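Adenylosuccinate lyase (Francisella tularensis subsp. tularensis SCHU S4, PDB 4EEI) probably cleaves adenylosuccinate to AMP and fumarate and also releases fumarate from SAICAR, two beta-eliminations of purine biosynthesis. Local coordinates at residues P215-I219 with E309-L313; L222-H226 with Y312-F317. All coordinates share one frame; numbering follows the deposited sequence.

Interaction 1 of 2, residues P215-I219 with E309-L313; sequences PRDRI and ERFYL. With AMP (adenosine monophosphate), chain O; EDO (1,2-ethanediol), chain Q.
Arg216 reaches Glu309 near the start of helix 217-244, joining that helix to helix 304-333 in the long helical bundle of the fumarate lyase superfamily. The guanidinium meets the carboxylate side-on: Arg216 NE gives a nearly straight bond to Glu309 OE2 at 2.9 Å, and Arg216 NH2 reaches Glu309 OE1 at 3.1 Å. Both oxygens use their syn lone pairs, and the two planes lie only 21° apart. A bend at chi2 (56°) turns the arginine chain toward the glutamate, while Asp99 and the Ile214 carbonyl hold NH1 from elsewhere. Glu309 OE1 is also bonded to His305, which would further fix the carboxylate's rotation.

The tightly packed part belongs to Ile219. Ile219 CG2 comes obliquely to Tyr312 OH at 3.2 Å and touches Leu313 CD2 at 4.2 Å, while Ile219 CD1 lies 3.7 Å from Glu309 OE2; Leu102 and Ile106 of helix 94-131 pack here too. The looser side faces the AMP pocket and is filled by a small molecule: an ethanediol, probably from the crystallisation liquor, gives a hydrogen bond from O1 to Glu309 OE1, with O2 near Arg310 CG. Arg310 turns to the nucleotide, AMP O3P lying at its guanidinium edge, 2.9 Å from Arg310 NE.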
loop_
_atom_site.group_PDB
_atom_site.type_symbol
_atom_site.label_atom_id
_atom_site.label_comp_id
_atom_site.label_asym_id
_atom_site.label_seq_id
_atom_site.Cartn_x
_atom_site.Cartn_y
_atom_site.Cartn_z
ATOM N N PRO B 215 7.591 -18.379 10.995
ATOM C CA PRO B 215 6.873 -17.788 9.851
ATOM C C PRO B 215 6.494 -16.327 10.094
ATOM O O PRO B 215 6.146 -15.940 11.217
ATOM C CB PRO B 215 5.620 -18.674 9.707
ATOM C CG PRO B 215 5.462 -19.346 11.062
ATOM C CD PRO B 215 6.866 -19.526 11.581
ATOM N N ARG B 216 6.569 -15.517 9.044
ATOM C CA ARG B 216 6.465 -14.070 9.213
ATOM C C ARG B 216 5.047 -13.541 9.344
ATOM O O ARG B 216 4.861 -12.332 9.530
ATOM C CB ARG B 216 7.216 -13.343 8.088
ATOM C CG ARG B 216 8.488 -12.632 8.565
ATOM C CD ARG B 216 9.436 -13.597 9.278
ATOM N NE ARG B 216 10.533 -12.898 9.961
ATOM C CZ ARG B 216 11.409 -13.495 10.764
ATOM N NH1 ARG B 216 11.318 -14.800 10.992
ATOM N NH2 ARG B 216 12.376 -12.795 11.334
ATOM N N ASP B 217 4.049 -14.422 9.277
ATOM C CA ASP B 217 2.658 -13.973 9.402
ATOM C C ASP B 217 2.288 -13.572 10.831
ATOM O O ASP B 217 1.281 -12.882 11.054
ATOM C CB ASP B 217 1.669 -15.020 8.863
ATOM C CG ASP B 217 1.628 -16.288 9.714
ATOM O OD1 ASP B 217 0.678 -16.458 10.517
ATOM O OD2 ASP B 217 2.546 -17.119 9.561
ATOM N N ARG B 218 3.090 -14.002 11.802
ATOM C CA ARG B 218 2.852 -13.585 13.183
ATOM C C ARG B 218 3.205 -12.119 13.302
ATOM O O ARG B 218 2.420 -11.317 13.811
ATOM C CB ARG B 218 3.678 -14.428 14.162
ATOM C CG ARG B 218 3.392 -15.928 14.057
ATOM C CD ARG B 218 3.962 -16.704 15.243
ATOM N NE ARG B 218 3.530 -18.110 15.226
ATOM C CZ ARG B 218 2.426 -18.559 15.817
ATOM N NH1 ARG B 218 1.633 -17.718 16.473
ATOM N NH2 ARG B 218 2.120 -19.848 15.765
ATOM N N ILE B 219 4.386 -11.757 12.812
ATOM C CA ILE B 219 4.769 -10.351 12.777
ATOM C C ILE B 219 3.772 -9.547 11.950
ATOM O O ILE B 219 3.373 -8.455 12.349
ATOM C CB ILE B 219 6.190 -10.155 12.217
ATOM C CG1 ILE B 219 7.221 -10.567 13.273
ATOM C CG2 ILE B 219 6.424 -8.682 11.836
ATOM C CD1 ILE B 219 8.649 -10.679 12.744
ATOM N N GLU B 309 13.133 -5.690 8.103
ATOM C CA GLU B 309 12.778 -5.671 9.521
ATOM C C GLU B 309 13.698 -4.780 10.347
ATOM O O GLU B 309 13.254 -4.149 11.311
ATOM C CB GLU B 309 12.719 -7.110 10.079
ATOM C CG GLU B 309 11.487 -7.863 9.571
ATOM C CD GLU B 309 11.518 -9.372 9.808
ATOM O OE1 GLU B 309 12.579 -9.918 10.186
ATOM O OE2 GLU B 309 10.466 -10.020 9.598
ATOM N N ARG B 310 14.978 -4.713 9.981
ATOM C CA ARG B 310 15.918 -3.863 10.721
ATOM C C ARG B 310 15.542 -2.391 10.647
ATOM O O ARG B 310 15.851 -1.628 11.550
ATOM C CB ARG B 310 17.341 -4.028 10.176
ATOM C CG ARG B 310 17.986 -5.401 10.396
ATOM C CD ARG B 310 19.418 -5.367 9.859
ATOM N NE ARG B 310 20.000 -6.695 9.701
ATOM C CZ ARG B 310 20.723 -7.321 10.625
ATOM N NH1 ARG B 310 20.966 -6.745 11.796
ATOM N NH2 ARG B 310 21.209 -8.530 10.373
ATOM N N PHE B 311 14.893 -1.987 9.560
ATOM C CA PHE B 311 14.415 -0.609 9.426
ATOM C C PHE B 311 13.053 -0.420 10.078
ATOM O O PHE B 311 12.884 0.435 10.942
ATOM C CB PHE B 311 14.254 -0.228 7.951
ATOM C CG PHE B 311 15.539 0.160 7.266
ATOM C CD1 PHE B 311 16.036 1.448 7.375
ATOM C CD2 PHE B 311 16.220 -0.755 6.480
ATOM C CE1 PHE B 311 17.211 1.804 6.721
ATOM C CE2 PHE B 311 17.381 -0.401 5.816
ATOM C CZ PHE B 311 17.879 0.870 5.942
ATOM N N TYR B 312 12.069 -1.200 9.647
ATOM C CA TYR B 312 10.687 -0.855 9.985
ATOM C C TYR B 312 10.217 -1.276 11.379
ATOM O O TYR B 312 9.334 -0.635 11.937
ATOM C CB TYR B 312 9.705 -1.308 8.889
ATOM C CG TYR B 312 9.061 -2.654 9.122
ATOM C CD1 TYR B 312 7.892 -2.768 9.867
ATOM C CD2 TYR B 312 9.603 -3.808 8.574
ATOM C CE1 TYR B 312 7.291 -4.001 10.069
ATOM C CE2 TYR B 312 9.009 -5.049 8.775
ATOM C CZ TYR B 312 7.861 -5.133 9.526
ATOM O OH TYR B 312 7.265 -6.358 9.733
ATOM N N LEU B 313 10.773 -2.348 11.939
ATOM C CA LEU B 313 10.314 -2.775 13.265
ATOM C C LEU B 313 10.668 -1.782 14.381
ATOM O O LEU B 313 9.792 -1.409 15.160
ATOM C CB LEU B 313 10.790 -4.190 13.617
ATOM C CG LEU B 313 10.053 -5.329 12.911
ATOM C CD1 LEU B 313 10.626 -6.686 13.345
ATOM C CD2 LEU B 313 8.556 -5.265 13.188
HETATM P P AMP O . 21.247 -8.370 6.243
HETATM O O1P AMP O . 21.987 -7.058 6.192
HETATM O O2P AMP O . 20.704 -8.829 4.914
HETATM O O3P AMP O . 20.274 -8.490 7.387
HETATM O "O5'" AMP O . 22.388 -9.449 6.593
HETATM C "C5'" AMP O . 22.040 -10.785 6.953
HETATM C "C4'" AMP O . 23.207 -11.435 7.686
HETATM O "O4'" AMP O . 22.874 -12.777 8.052
HETATM C "C3'" AMP O . 24.443 -11.506 6.804
HETATM O "O3'" AMP O . 25.571 -11.049 7.550
HETATM C "C2'" AMP O . 24.614 -12.973 6.479
HETATM O "O2'" AMP O . 25.995 -13.335 6.442
HETATM C "C1'" AMP O . 23.898 -13.674 7.620
HETATM N N9 AMP O . 23.324 -14.966 7.174
HETATM C C8 AMP O . 23.621 -15.609 6.032
HETATM N N7 AMP O . 22.925 -16.767 5.931
HETATM C C5 AMP O . 22.163 -16.878 7.033
HETATM C C6 AMP O . 21.189 -17.858 7.563
HETATM N N6 AMP O . 20.885 -18.981 6.873
HETATM N N1 AMP O . 20.618 -17.589 8.757
HETATM C C2 AMP O . 20.914 -16.475 9.451
HETATM N N3 AMP O . 21.786 -15.544 9.031
HETATM C C4 AMP O . 22.433 -15.687 7.850
HETATM C C1 EDO Q . 15.768 -10.058 12.299
HETATM O O1 EDO Q . 14.869 -10.276 11.212
HETATM C C2 EDO Q . 16.086 -8.572 12.388
HETATM O O2 EDO Q . 16.291 -8.083 11.061
#

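Interaction 2 of 2, residues L222-H226 with Y312-F317; sequences LISIH and YLPDNF
His226 and Asn316 bridge helices 217-244 and 304-333, neighbours in the central bundle of the fumarate lyase fold whose local axes approach to 11.8 Å, at 39°. Asn316 is the side chain to follow. Its CB points toward the other helix, and with CG anti to the backbone N (chi1 -173°) the amide is carried into the gap between them. There the Ile223 and Asn316 side chains run past each other in opposite directions, Ile223 CD1 touching both Asn316 CG at 3.8 Å and Asn316 OD1 at 3.7 Å. At the tip the two amide atoms part company. Asn316 OD1 accepts a short, nearly straight bond from His226 ND1, 2.6 Å away, with the donor in the carbonyl plane and the imidazole and amide planes only 1° apart. ND2 gives one bond to a water that in turn donates to the Ile223 carbonyl, and another to His287 ND1. With both ends engaged, the amide should be held in rotation, and its oxygen is the end turned to the histidine.

Apolar and aromatic groups surround this polar link. Ile223 CD1 also meets the edge of the Tyr312 ring at CE1 and touches Leu313 CD2 at 4.0 Å. The His226 ring, at its CE1 edge, is directed to the face of Phe317 in an offset edge-to-face pair, planes at 84°. Ile106 and Val113 of helix 94-131 pack against Phe317 as well. Leu222 crosses the phenylalanine at about a right angle, Leu222 CD2 lying at the ring edge 3.8 Å from Phe317 CZ.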
loop_
_atom_site.group_PDB
_atom_site.type_symbol
_atom_site.label_atom_id
_atom_site.label_comp_id
_atom_site.label_asym_id
_atom_site.label_seq_id
_atom_site.Cartn_x
_atom_site.Cartn_y
_atom_site.Cartn_z
ATOM N N LEU B 222 0.558 -8.682 13.865
ATOM C CA LEU B 222 0.747 -7.600 14.826
ATOM C C LEU B 222 0.830 -6.250 14.125
ATOM O O LEU B 222 0.196 -5.279 14.552
ATOM C CB LEU B 222 2.013 -7.832 15.663
ATOM C CG LEU B 222 2.396 -6.699 16.627
ATOM C CD1 LEU B 222 1.277 -6.414 17.620
ATOM C CD2 LEU B 222 3.682 -7.025 17.379
ATOM N N ILE B 223 1.619 -6.188 13.056
ATOM C CA ILE B 223 1.751 -4.956 12.282
ATOM C C ILE B 223 0.408 -4.532 11.676
ATOM O O ILE B 223 0.121 -3.335 11.573
ATOM C CB ILE B 223 2.850 -5.108 11.206
ATOM C CG1 ILE B 223 4.183 -5.440 11.879
ATOM C CG2 ILE B 223 2.975 -3.850 10.349
ATOM C CD1 ILE B 223 4.692 -4.360 12.815
ATOM N N SER B 224 -0.418 -5.506 11.288
ATOM C CA SER B 224 -1.775 -5.214 10.814
ATOM C C SER B 224 -2.647 -4.595 11.897
ATOM O O SER B 224 -3.447 -3.686 11.623
ATOM C CB SER B 224 -2.445 -6.477 10.272
ATOM O OG SER B 224 -1.760 -6.918 9.111
ATOM N N ILE B 225 -2.516 -5.085 13.124
ATOM C CA ILE B 225 -3.218 -4.446 14.237
ATOM C C ILE B 225 -2.720 -3.005 14.420
ATOM O O ILE B 225 -3.503 -2.082 14.669
ATOM C CB ILE B 225 -3.034 -5.221 15.552
ATOM C CG1 ILE B 225 -3.634 -6.624 15.434
ATOM C CG2 ILE B 225 -3.689 -4.470 16.719
ATOM C CD1 ILE B 225 -3.251 -7.538 16.598
ATOM N N HIS B 226 -1.413 -2.807 14.308
ATOM C CA HIS B 226 -0.854 -1.466 14.456
ATOM C C HIS B 226 -1.375 -0.548 13.340
ATOM O O HIS B 226 -1.573 0.653 13.556
ATOM C CB HIS B 226 0.679 -1.530 14.459
ATOM C CG HIS B 226 1.255 -1.974 15.768
ATOM N ND1 HIS B 226 2.601 -1.896 16.051
ATOM C CD2 HIS B 226 0.664 -2.481 16.876
ATOM C CE1 HIS B 226 2.815 -2.334 17.282
ATOM N NE2 HIS B 226 1.656 -2.688 17.808
ATOM N N TYR B 312 12.069 -1.200 9.647
ATOM C CA TYR B 312 10.687 -0.855 9.985
ATOM C C TYR B 312 10.217 -1.276 11.379
ATOM O O TYR B 312 9.334 -0.635 11.937
ATOM C CB TYR B 312 9.705 -1.308 8.889
ATOM C CG TYR B 312 9.061 -2.654 9.122
ATOM C CD1 TYR B 312 7.892 -2.768 9.867
ATOM C CD2 TYR B 312 9.603 -3.808 8.574
ATOM C CE1 TYR B 312 7.291 -4.001 10.069
ATOM C CE2 TYR B 312 9.009 -5.049 8.775
ATOM C CZ TYR B 312 7.861 -5.133 9.526
ATOM O OH TYR B 312 7.265 -6.358 9.733
ATOM N N LEU B 313 10.773 -2.348 11.939
ATOM C CA LEU B 313 10.314 -2.775 13.265
ATOM C C LEU B 313 10.668 -1.782 14.381
ATOM O O LEU B 313 9.792 -1.409 15.160
ATOM C CB LEU B 313 10.790 -4.190 13.617
ATOM C CG LEU B 313 10.053 -5.329 12.911
ATOM C CD1 LEU B 313 10.626 -6.686 13.345
ATOM C CD2 LEU B 313 8.556 -5.265 13.188
ATOM N N PRO B 314 11.940 -1.340 14.472
ATOM C CA PRO B 314 12.191 -0.328 15.505
ATOM C C PRO B 314 11.424 0.967 15.233
ATOM O O PRO B 314 11.037 1.666 16.184
ATOM C CB PRO B 314 13.702 -0.084 15.394
ATOM C CG PRO B 314 14.252 -1.371 14.838
ATOM C CD PRO B 314 13.195 -1.795 13.840
ATOM N N ASP B 315 11.208 1.300 13.963
ATOM C CA ASP B 315 10.462 2.521 13.658
ATOM C C ASP B 315 8.994 2.355 14.000
ATOM O O ASP B 315 8.364 3.277 14.489
ATOM C CB ASP B 315 10.580 2.909 12.189
ATOM C CG ASP B 315 11.939 3.472 11.842
ATOM O OD1 ASP B 315 12.734 3.734 12.769
ATOM O OD2 ASP B 315 12.208 3.661 10.637
ATOM N N ASN B 316 8.445 1.185 13.710
ATOM C CA ASN B 316 7.039 0.938 13.999
ATOM C C ASN B 316 6.754 1.059 15.495
ATOM O O ASN B 316 5.859 1.794 15.912
ATOM C CB ASN B 316 6.629 -0.438 13.469
ATOM C CG ASN B 316 5.146 -0.687 13.595
ATOM O OD1 ASN B 316 4.666 -1.132 14.648
ATOM N ND2 ASN B 316 4.408 -0.403 12.524
ATOM N N PHE B 317 7.528 0.357 16.316
ATOM C CA PHE B 317 7.330 0.467 17.755
ATOM C C PHE B 317 7.665 1.860 18.281
ATOM O O PHE B 317 6.960 2.401 19.147
ATOM C CB PHE B 317 8.122 -0.619 18.490
ATOM C CG PHE B 317 7.539 -1.991 18.315
ATOM C CD1 PHE B 317 6.365 -2.342 18.965
ATOM C CD2 PHE B 317 8.156 -2.924 17.498
ATOM C CE1 PHE B 317 5.811 -3.613 18.803
ATOM C CE2 PHE B 317 7.610 -4.193 17.330
ATOM C CZ PHE B 317 6.436 -4.531 17.984
HETATM O O HOH W 1 1.640 -0.506 11.388
#

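Overall arrangement
Interactions 1 and 2 are successive levels of one interface, between helix 217-244 and helix 304-333, with centres about 8 Å apart. Both helices run from interaction 1 toward interaction 2, so residues 215-219 precede 222-226 just as 309-313 run into 312-317. Tyr312 and Leu313 belong to both levels, and Glu309 O touches Pro314 CD at 3.5 Å. Interaction 1 lies beside the AMP pocket, its centre about 17 Å from the centre of the chain; interaction 2 lies nearer, about 10 Å from centre to centre, and both are buried. The same pair of helices thus carries a nucleotide-binding arginine at one level and continues toward the middle of the chain at the next.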